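PDB 7DHF: protein-tyrosine-phosphatase from Vibrio vulnificus, which probably hydrolyses the phosphate ester of phosphotyrosine in proteins, as a low-molecular-weight protein tyrosine phosphatase. Local coordinates for residues A[18-23]-A[68-73]; A[58-63]-A[133-138]. The protein carries 1 engineered substitution. All coordinates share one frame; numbering follows the deposited sequence.

In the fold
Contact 1 lies on helix 18-29, whereas contact 2 joins helices 54-61 and 128-146. In contact 1 the first turns of helix 18-29 meet the 68-73 loop and hold a phosphate ion at the predicted active site; in contact 2 helix 54-61 packs on helix 128-146. Their centres lie about 13 Å apart, yet the two meet directly: Thr-21 CG2 is 3.6 Å from Tyr-135 CD1, and Gly-22 CA is 3.6 Å from Ile-138 CG2. Tyr-135 therefore touches helix 18-29 as well as segment 58-63, while its side chain stays about 9 Å from that of Arg-18, outside the phosphate site.

Contact 1: A[18-23]-A[68-73]; sequences RSPTGE and ENHQSQ. With PO4 (phosphate ion), chain E.
Pro-20 and His-70 meet through a CH-pi contact: Pro-20 CB stands 3.5 Å from the centroid of the imidazole, only 6° off the ring normal. With CG anti to the backbone N (chi1 173°), His-70 brings a ring face over the proline. Its two nitrogens have polar partners: NE2 is hydrogen-bonded to the carbonyl of Asn-15, and ND1 to water 1 at 2.8 Å, at the ring edge. Together these bonds probably fix the rotation of the ring.

That water carries the polar link across the segments, donating to Glu-23 OE2 at 2.9 Å. Glu-23 OE1 is hydrogen-bonded to Ser-37, so the carboxylate is tied to both water and strand.

The helix also grips the phosphate ion, probably from the crystallisation liquor. Arg-18 NE makes an almost straight bond (178°) to PO4 O2, 2.8 Å long, and its backbone N reaches the same oxygen; NH2 takes O4. The bend at chi3 lets the guanidinium edge meet the ion. Ser-19 gives N and OG to O3, OG at 2.6 Å. The backbone nitrogens of Val-13, Gly-14, Ile-16 and Cys-17 complete the P-loop cradle of this phosphatase family, in which the predicted nucleophile position is the engineered Ala-12.

Helix 18-29 rests on strand 34-39 through Ser-19 and Glu-23, on strand 7-12 through Arg-18 and Ser-19, and on helix 128-146 through Arg-18 and Thr-21; His-70 of the loop also touches Ser-37.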
ATOM      1  N   ARG A  18      -6.334  -0.193  -0.519  1.00  9.33           N
ATOM      2  CA  ARG A  18      -5.247  -1.005  -1.064  1.00  9.53           C
ATOM      3  C   ARG A  18      -3.988  -0.897  -0.217  1.00  8.85           C
ATOM      4  O   ARG A  18      -3.336  -1.907   0.075  1.00  9.68           O
ATOM      5  CB  ARG A  18      -4.922  -0.567  -2.489  1.00  9.80           C
ATOM      6  CG  ARG A  18      -6.016  -0.799  -3.499  1.00  9.95           C
ATOM      7  CD  ARG A  18      -5.760   0.028  -4.740  1.00 10.58           C
ATOM      8  NE  ARG A  18      -5.842   1.454  -4.437  1.00 10.38           N
ATOM      9  CZ  ARG A  18      -5.619   2.422  -5.317  1.00 10.20           C
ATOM     10  NH1 ARG A  18      -5.294   2.125  -6.568  1.00 10.67           N
ATOM     11  NH2 ARG A  18      -5.722   3.689  -4.943  1.00 10.93           N
ATOM     12  N   SER A  19      -3.601   0.321   0.151  1.00  8.71           N
ATOM     13  CA  SER A  19      -2.292   0.482   0.769  1.00  8.92           C
ATOM     14  C   SER A  19      -2.236  -0.107   2.178  1.00  9.08           C
ATOM     15  O   SER A  19      -1.226  -0.732   2.523  1.00  9.32           O
ATOM     16  CB  SER A  19      -1.788   1.930   0.694  1.00  9.24           C
ATOM     17  OG  SER A  19      -2.726   2.863   1.182  1.00  9.72           O
ATOM     18  N   PRO A  20      -3.274   0.023   3.022  1.00  9.17           N
ATOM     19  CA  PRO A  20      -3.231  -0.728   4.288  1.00  9.24           C
ATOM     20  C   PRO A  20      -3.262  -2.231   4.083  1.00  8.78           C
ATOM     21  O   PRO A  20      -2.603  -2.969   4.825  1.00  9.25           O
ATOM     22  CB  PRO A  20      -4.454  -0.216   5.063  1.00 10.74           C
ATOM     23  CG  PRO A  20      -5.347   0.359   4.044  1.00 10.65           C
ATOM     24  CD  PRO A  20      -4.451   0.909   2.968  1.00 10.21           C
ATOM     25  N   THR A  21      -4.020  -2.711   3.097  1.00  9.23           N
ATOM     26  CA  THR A  21      -4.033  -4.142   2.810  1.00  8.84           C
ATOM     27  C   THR A  21      -2.648  -4.618   2.394  1.00  9.75           C
ATOM     28  O   THR A  21      -2.132  -5.607   2.925  1.00  9.86           O
ATOM     29  CB  THR A  21      -5.072  -4.454   1.729  1.00  9.93           C
ATOM     30  OG1 THR A  21      -6.379  -4.085   2.192  1.00  9.91           O
ATOM     31  CG2 THR A  21      -5.071  -5.941   1.384  1.00 10.79           C
ATOM     32  N   GLY A  22      -2.025  -3.913   1.448  1.00  9.25           N
ATOM     33  CA  GLY A  22      -0.686  -4.283   1.022  1.00  9.20           C
ATOM     34  C   GLY A  22       0.325  -4.216   2.151  1.00  9.22           C
ATOM     35  O   GLY A  22       1.211  -5.067   2.253  1.00  9.68           O
ATOM     36  N   GLU A  23       0.211  -3.198   3.007  1.00  9.38           N
ATOM     37  CA  GLU A  23       1.070  -3.112   4.186  1.00  9.68           C
ATOM     38  C   GLU A  23       1.009  -4.394   5.003  1.00  9.18           C
ATOM     39  O   GLU A  23       2.040  -4.984   5.342  1.00  9.74           O
ATOM     40  CB  GLU A  23       0.651  -1.922   5.055  1.00 10.42           C
ATOM     41  CG  GLU A  23       1.375  -1.840   6.407  1.00 10.43           C
ATOM     42  CD  GLU A  23       0.685  -0.926   7.400  1.00 11.18           C
ATOM     43  OE1 GLU A  23       0.181   0.137   6.988  1.00 12.04           O
ATOM     44  OE2 GLU A  23       0.643  -1.281   8.600  1.00 12.01           O
ATOM     45  N   GLU A  68      -6.759  -4.551  11.199  1.00 11.75           N
ATOM     46  CA  GLU A  68      -7.335  -3.751  12.264  1.00 12.86           C
ATOM     47  C   GLU A  68      -6.299  -2.758  12.780  1.00 12.03           C
ATOM     48  O   GLU A  68      -5.095  -2.890  12.540  1.00 12.36           O
ATOM     49  CB  GLU A  68      -7.789  -4.654  13.410  1.00 16.30           C
ATOM     50  CG  GLU A  68      -8.968  -5.553  13.066  1.00 20.90           C
ATOM     51  CD  GLU A  68     -10.293  -4.817  13.079  1.00 25.93           C
ATOM     52  OE1 GLU A  68     -10.312  -3.626  13.456  1.00 29.46           O
ATOM     53  OE2 GLU A  68     -11.318  -5.430  12.715  1.00 29.68           O
ATOM     54  N   ASN A  69      -6.786  -1.745  13.491  1.00 12.70           N
ATOM     55  CA  ASN A  69      -5.919  -0.780  14.159  1.00 13.60           C
ATOM     56  C   ASN A  69      -5.036  -0.031  13.167  1.00 14.01           C
ATOM     57  O   ASN A  69      -3.901   0.331  13.480  1.00 16.96           O
ATOM     58  CB  ASN A  69      -5.082  -1.451  15.249  1.00 16.37           C
ATOM     59  CG  ASN A  69      -5.929  -2.265  16.203  1.00 20.24           C
ATOM     60  OD1 ASN A  69      -5.679  -3.452  16.424  1.00 23.01           O
ATOM     61  ND2 ASN A  69      -6.954  -1.636  16.760  1.00 21.07           N
ATOM     62  N   HIS A  70      -5.553   0.197  11.966  1.00 11.85           N
ATOM     63  CA  HIS A  70      -4.885   1.037  10.990  1.00 10.79           C
ATOM     64  C   HIS A  70      -5.391   2.467  11.116  1.00 10.67           C
ATOM     65  O   HIS A  70      -6.556   2.706  11.446  1.00 11.66           O
ATOM     66  CB  HIS A  70      -5.166   0.533   9.575  1.00 10.37           C
ATOM     67  CG  HIS A  70      -4.650   1.437   8.503  1.00 10.23           C
ATOM     68  ND1 HIS A  70      -3.307   1.566   8.223  1.00 10.25           N
ATOM     69  CD2 HIS A  70      -5.294   2.274   7.657  1.00 10.36           C
ATOM     70  CE1 HIS A  70      -3.146   2.439   7.245  1.00 10.23           C
ATOM     71  NE2 HIS A  70      -4.337   2.882   6.882  1.00 10.37           N
ATOM     72  N   GLN A  71      -4.499   3.420  10.860  1.00 11.12           N
ATOM     73  CA  GLN A  71      -4.852   4.832  10.799  1.00 11.83           C
ATOM     74  C   GLN A  71      -4.274   5.411   9.518  1.00 10.62           C
ATOM     75  O   GLN A  71      -3.053   5.409   9.330  1.00 10.97           O
ATOM     76  CB  GLN A  71      -4.305   5.589  12.010  1.00 14.40           C
ATOM     77  CG  GLN A  71      -4.913   5.175  13.335  1.00 17.46           C
ATOM     78  CD  GLN A  71      -4.269   5.890  14.505  1.00 22.23           C
ATOM     79  OE1 GLN A  71      -3.054   5.821  14.696  1.00 26.30           O
ATOM     80  NE2 GLN A  71      -5.077   6.593  15.287  1.00 23.57           N
ATOM     81  N   SER A  72      -5.146   5.905   8.644  1.00 10.37           N
ATOM     82  CA  SER A  72      -4.698   6.525   7.405  1.00  9.86           C
ATOM     83  C   SER A  72      -3.793   7.716   7.701  1.00 10.11           C
ATOM     84  O   SER A  72      -4.065   8.515   8.601  1.00 10.48           O
ATOM     85  CB  SER A  72      -5.909   6.991   6.600  1.00 10.79           C
ATOM     86  OG  SER A  72      -5.516   7.775   5.487  1.00 10.33           O
ATOM     87  N   GLN A  73      -2.702   7.828   6.940  1.00 10.03           N
ATOM     88  CA  GLN A  73      -1.783   8.947   7.086  1.00 10.54           C
ATOM     89  C   GLN A  73      -1.400   9.489   5.715  1.00 10.80           C
ATOM     90  O   GLN A  73      -1.427   8.777   4.707  1.00 10.68           O
ATOM     91  CB  GLN A  73      -0.519   8.568   7.875  1.00 10.90           C
ATOM     92  CG  GLN A  73       0.514   7.766   7.096  1.00 10.39           C
ATOM     93  CD  GLN A  73       1.753   7.486   7.919  1.00 11.56           C
ATOM     94  OE1 GLN A  73       2.208   8.337   8.685  1.00 14.00           O
ATOM     95  NE2 GLN A  73       2.302   6.288   7.775  1.00 11.53           N
TER
HETATM   96  P   PO4 E 201      -6.066   3.356  -1.100  1.00  9.78           P
HETATM   97  O1  PO4 E 201      -7.172   3.779  -0.155  1.00 10.09           O
HETATM   98  O2  PO4 E 201      -6.542   2.141  -1.861  1.00 10.22           O
HETATM   99  O3  PO4 E 201      -4.862   3.007  -0.258  1.00 11.78           O
HETATM  100  O4  PO4 E 201      -5.769   4.492  -2.052  1.00 10.73           O
HETATM  101  O   HOH W   1      -1.368   0.371   9.778  1.00 12.14           O

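Contact 2: A[58-63]-A[133-138]; sequences EVAKEN and HAYQLI
Tyr-135 reaches from its helix toward segment 58-63, and Asn-63 faces it from across the contact, laying its amide over one face of the phenol ring. The two planes are 15° apart, close to a parallel stack, with Asn-63 ND2 3.6 Å above the plane of the Tyr-135 ring and displaced toward the rim. CG and ND2 of Asn-63 both lie nearest Tyr-135 CE2, while Asn-63 CB approaches Tyr-135 OH at 3.3 Å. What helps hold the amide flat is a bond within its own segment: Asn-63 ND2 donates to the carbonyl oxygen of Val-59 over 2.9 Å, with the acceptor close to the amide plane. That bond runs back four residues along the chain, and the backbone N of Asn-63 is bonded in addition to Ala-60 O.

This is helix-to-helix packing in the alpha/beta fold of the low-molecular-weight phosphatases, built on a parallel sheet of strand order 2-1-3-4. The C-terminal helix 128-146 lies beside helix 18-29, which follows the P-loop, and Tyr-135 bridges to helix 54-61.

Nearer the root of the tyrosine, Val-59 lies alongside, pointing the other way. Its CG1 branch, anti to the backbone N (chi1 170°), rests 3.6 Å from Tyr-135 CB and obliquely to the ring. Ala-60 adds backbone as well as methyl: its CA is 3.7 Å from Tyr-135 CE1, and its CB 3.9 Å from the same atom. Val-65 and, from helix 18-29, Val-25 also touch Tyr-135, while Glu-62 forms a salt bridge to Lys-128 at the start of helix 128-146.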
ATOM      1  N   GLU A  58     -12.473  -7.004   6.257  1.00 11.59           N
ATOM      2  CA  GLU A  58     -13.166  -8.288   6.235  1.00 12.69           C
ATOM      3  C   GLU A  58     -12.508  -9.247   5.248  1.00 11.65           C
ATOM      4  O   GLU A  58     -12.251 -10.411   5.574  1.00 12.51           O
ATOM      5  CB  GLU A  58     -14.634  -8.059   5.876  1.00 16.58           C
ATOM      6  CG  GLU A  58     -15.485  -9.315   5.783  1.00 22.19           C
ATOM      7  CD  GLU A  58     -16.030  -9.735   7.136  1.00 27.91           C
ATOM      8  OE1 GLU A  58     -15.303  -9.595   8.143  1.00 29.20           O
ATOM      9  OE2 GLU A  58     -17.191 -10.187   7.196  1.00 30.26           O
ATOM     10  N   VAL A  59     -12.246  -8.779   4.024  1.00 11.23           N
ATOM     11  CA  VAL A  59     -11.635  -9.641   3.016  1.00 11.51           C
ATOM     12  C   VAL A  59     -10.270 -10.127   3.484  1.00 10.98           C
ATOM     13  O   VAL A  59      -9.922 -11.302   3.320  1.00 11.40           O
ATOM     14  CB  VAL A  59     -11.563  -8.914   1.658  1.00 11.71           C
ATOM     15  CG1 VAL A  59     -10.706  -9.688   0.667  1.00 11.78           C
ATOM     16  CG2 VAL A  59     -12.962  -8.713   1.093  1.00 12.53           C
ATOM     17  N   ALA A  60      -9.470  -9.232   4.068  1.00 10.36           N
ATOM     18  CA  ALA A  60      -8.168  -9.646   4.579  1.00 10.37           C
ATOM     19  C   ALA A  60      -8.323 -10.645   5.718  1.00 10.39           C
ATOM     20  O   ALA A  60      -7.583 -11.633   5.794  1.00 11.06           O
ATOM     21  CB  ALA A  60      -7.376  -8.423   5.038  1.00 11.65           C
ATOM     22  N   LYS A  61      -9.294 -10.413   6.605  1.00 11.52           N
ATOM     23  CA  LYS A  61      -9.507 -11.315   7.732  1.00 11.99           C
ATOM     24  C   LYS A  61      -9.855 -12.720   7.254  1.00 12.59           C
ATOM     25  O   LYS A  61      -9.430 -13.713   7.857  1.00 13.04           O
ATOM     26  CB  LYS A  61     -10.610 -10.757   8.632  1.00 13.93           C
ATOM     27  CG  LYS A  61     -10.874 -11.571   9.888  1.00 16.78           C
ATOM     28  CD  LYS A  61     -11.933 -10.899  10.747  1.00 21.23           C
ATOM     29  CE  LYS A  61     -12.233 -11.697  12.005  1.00 25.55           C
ATOM     30  NZ  LYS A  61     -13.250 -11.020  12.857  1.00 27.99           N
ATOM     31  N   GLU A  62     -10.628 -12.824   6.170  1.00 12.64           N
ATOM     32  CA  GLU A  62     -10.951 -14.128   5.604  1.00 13.85           C
ATOM     33  C   GLU A  62      -9.715 -14.849   5.087  1.00 13.79           C
ATOM     34  O   GLU A  62      -9.774 -16.057   4.835  1.00 15.10           O
ATOM     35  CB  GLU A  62     -11.967 -13.959   4.475  1.00 16.33           C
ATOM     36  CG  GLU A  62     -13.326 -13.472   4.954  1.00 19.35           C
ATOM     37  CD  GLU A  62     -14.273 -13.152   3.815  1.00 24.25           C
ATOM     38  OE1 GLU A  62     -13.850 -13.238   2.645  1.00 27.54           O
ATOM     39  OE2 GLU A  62     -15.441 -12.811   4.095  1.00 25.89           O
ATOM     40  N   ASN A  63      -8.602 -14.132   4.915  1.00 12.32           N
ATOM     41  CA  ASN A  63      -7.332 -14.725   4.516  1.00 12.40           C
ATOM     42  C   ASN A  63      -6.302 -14.676   5.639  1.00 12.29           C
ATOM     43  O   ASN A  63      -5.105 -14.840   5.389  1.00 13.25           O
ATOM     44  CB  ASN A  63      -6.802 -14.030   3.262  1.00 13.56           C
ATOM     45  CG  ASN A  63      -7.685 -14.267   2.054  1.00 15.43           C
ATOM     46  OD1 ASN A  63      -7.526 -15.258   1.344  1.00 16.53           O
ATOM     47  ND2 ASN A  63      -8.619 -13.355   1.811  1.00 15.33           N
ATOM     48  N   HIS A 133     -11.078  -8.769  -5.651  1.00 12.84           N
ATOM     49  CA  HIS A 133     -10.154  -8.626  -6.772  1.00 13.91           C
ATOM     50  C   HIS A 133      -8.891  -7.891  -6.344  1.00 13.34           C
ATOM     51  O   HIS A 133      -7.773  -8.305  -6.672  1.00 13.58           O
ATOM     52  CB  HIS A 133     -10.846  -7.885  -7.917  1.00 17.58           C
ATOM     53  CG  HIS A 133      -9.945  -7.580  -9.073  1.00 21.26           C
ATOM     54  ND1 HIS A 133      -9.415  -8.560  -9.885  1.00 23.27           N
ATOM     55  CD2 HIS A 133      -9.483  -6.402  -9.557  1.00 23.03           C
ATOM     56  CE1 HIS A 133      -8.666  -7.999 -10.817  1.00 23.50           C
ATOM     57  NE2 HIS A 133      -8.691  -6.691 -10.641  1.00 23.50           N
ATOM     58  N   ALA A 134      -9.051  -6.787  -5.609  1.00 12.74           N
ATOM     59  CA  ALA A 134      -7.889  -6.046  -5.135  1.00 12.64           C
ATOM     60  C   ALA A 134      -7.024  -6.910  -4.230  1.00 11.60           C
ATOM     61  O   ALA A 134      -5.795  -6.925  -4.367  1.00 11.26           O
ATOM     62  CB  ALA A 134      -8.335  -4.779  -4.404  1.00 12.80           C
ATOM     63  N   TYR A 135      -7.646  -7.647  -3.304  1.00 11.42           N
ATOM     64  CA  TYR A 135      -6.866  -8.496  -2.413  1.00 10.74           C
ATOM     65  C   TYR A 135      -6.097  -9.550  -3.197  1.00 10.23           C
ATOM     66  O   TYR A 135      -4.929  -9.825  -2.898  1.00 10.44           O
ATOM     67  CB  TYR A 135      -7.755  -9.161  -1.357  1.00 11.20           C
ATOM     68  CG  TYR A 135      -6.919  -9.861  -0.315  1.00 11.16           C
ATOM     69  CD1 TYR A 135      -6.535  -9.203   0.844  1.00 12.03           C
ATOM     70  CD2 TYR A 135      -6.461 -11.158  -0.515  1.00 11.50           C
ATOM     71  CE1 TYR A 135      -5.744  -9.820   1.786  1.00 12.48           C
ATOM     72  CE2 TYR A 135      -5.663 -11.784   0.424  1.00 11.89           C
ATOM     73  CZ  TYR A 135      -5.308 -11.110   1.573  1.00 12.88           C
ATOM     74  OH  TYR A 135      -4.514 -11.718   2.516  1.00 15.05           O
ATOM     75  N   GLN A 136      -6.736 -10.150  -4.202  1.00 10.56           N
ATOM     76  CA  GLN A 136      -6.064 -11.171  -5.000  1.00 10.75           C
ATOM     77  C   GLN A 136      -4.795 -10.622  -5.639  1.00 10.70           C
ATOM     78  O   GLN A 136      -3.727 -11.239  -5.556  1.00 10.67           O
ATOM     79  CB  GLN A 136      -7.017 -11.698  -6.073  1.00 12.39           C
ATOM     80  CG  GLN A 136      -6.422 -12.799  -6.939  1.00 13.35           C
ATOM     81  CD  GLN A 136      -6.169 -14.075  -6.163  1.00 15.35           C
ATOM     82  OE1 GLN A 136      -6.892 -14.391  -5.219  1.00 17.32           O
ATOM     83  NE2 GLN A 136      -5.141 -14.814  -6.557  1.00 16.14           N
ATOM     84  N   LEU A 137      -4.898  -9.466  -6.300  1.00 10.26           N
ATOM     85  CA  LEU A 137      -3.723  -8.876  -6.933  1.00 10.33           C
ATOM     86  C   LEU A 137      -2.674  -8.501  -5.898  1.00  9.78           C
ATOM     87  O   LEU A 137      -1.478  -8.730  -6.106  1.00 10.03           O
ATOM     88  CB  LEU A 137      -4.123  -7.655  -7.760  1.00 11.92           C
ATOM     89  CG  LEU A 137      -5.019  -7.916  -8.973  1.00 13.24           C
ATOM     90  CD1 LEU A 137      -5.395  -6.603  -9.640  1.00 15.60           C
ATOM     91  CD2 LEU A 137      -4.353  -8.849  -9.974  1.00 15.08           C
ATOM     92  N   ILE A 138      -3.098  -7.911  -4.779  1.00  9.69           N
ATOM     93  CA  ILE A 138      -2.152  -7.537  -3.732  1.00  9.33           C
ATOM     94  C   ILE A 138      -1.437  -8.772  -3.203  1.00  8.82           C
ATOM     95  O   ILE A 138      -0.216  -8.764  -3.003  1.00  9.87           O
ATOM     96  CB  ILE A 138      -2.877  -6.757  -2.619  1.00  9.96           C
ATOM     97  CG1 ILE A 138      -3.307  -5.384  -3.141  1.00 10.44           C
ATOM     98  CG2 ILE A 138      -1.995  -6.618  -1.380  1.00 10.32           C
ATOM     99  CD1 ILE A 138      -4.240  -4.628  -2.217  1.00 11.48           C
TER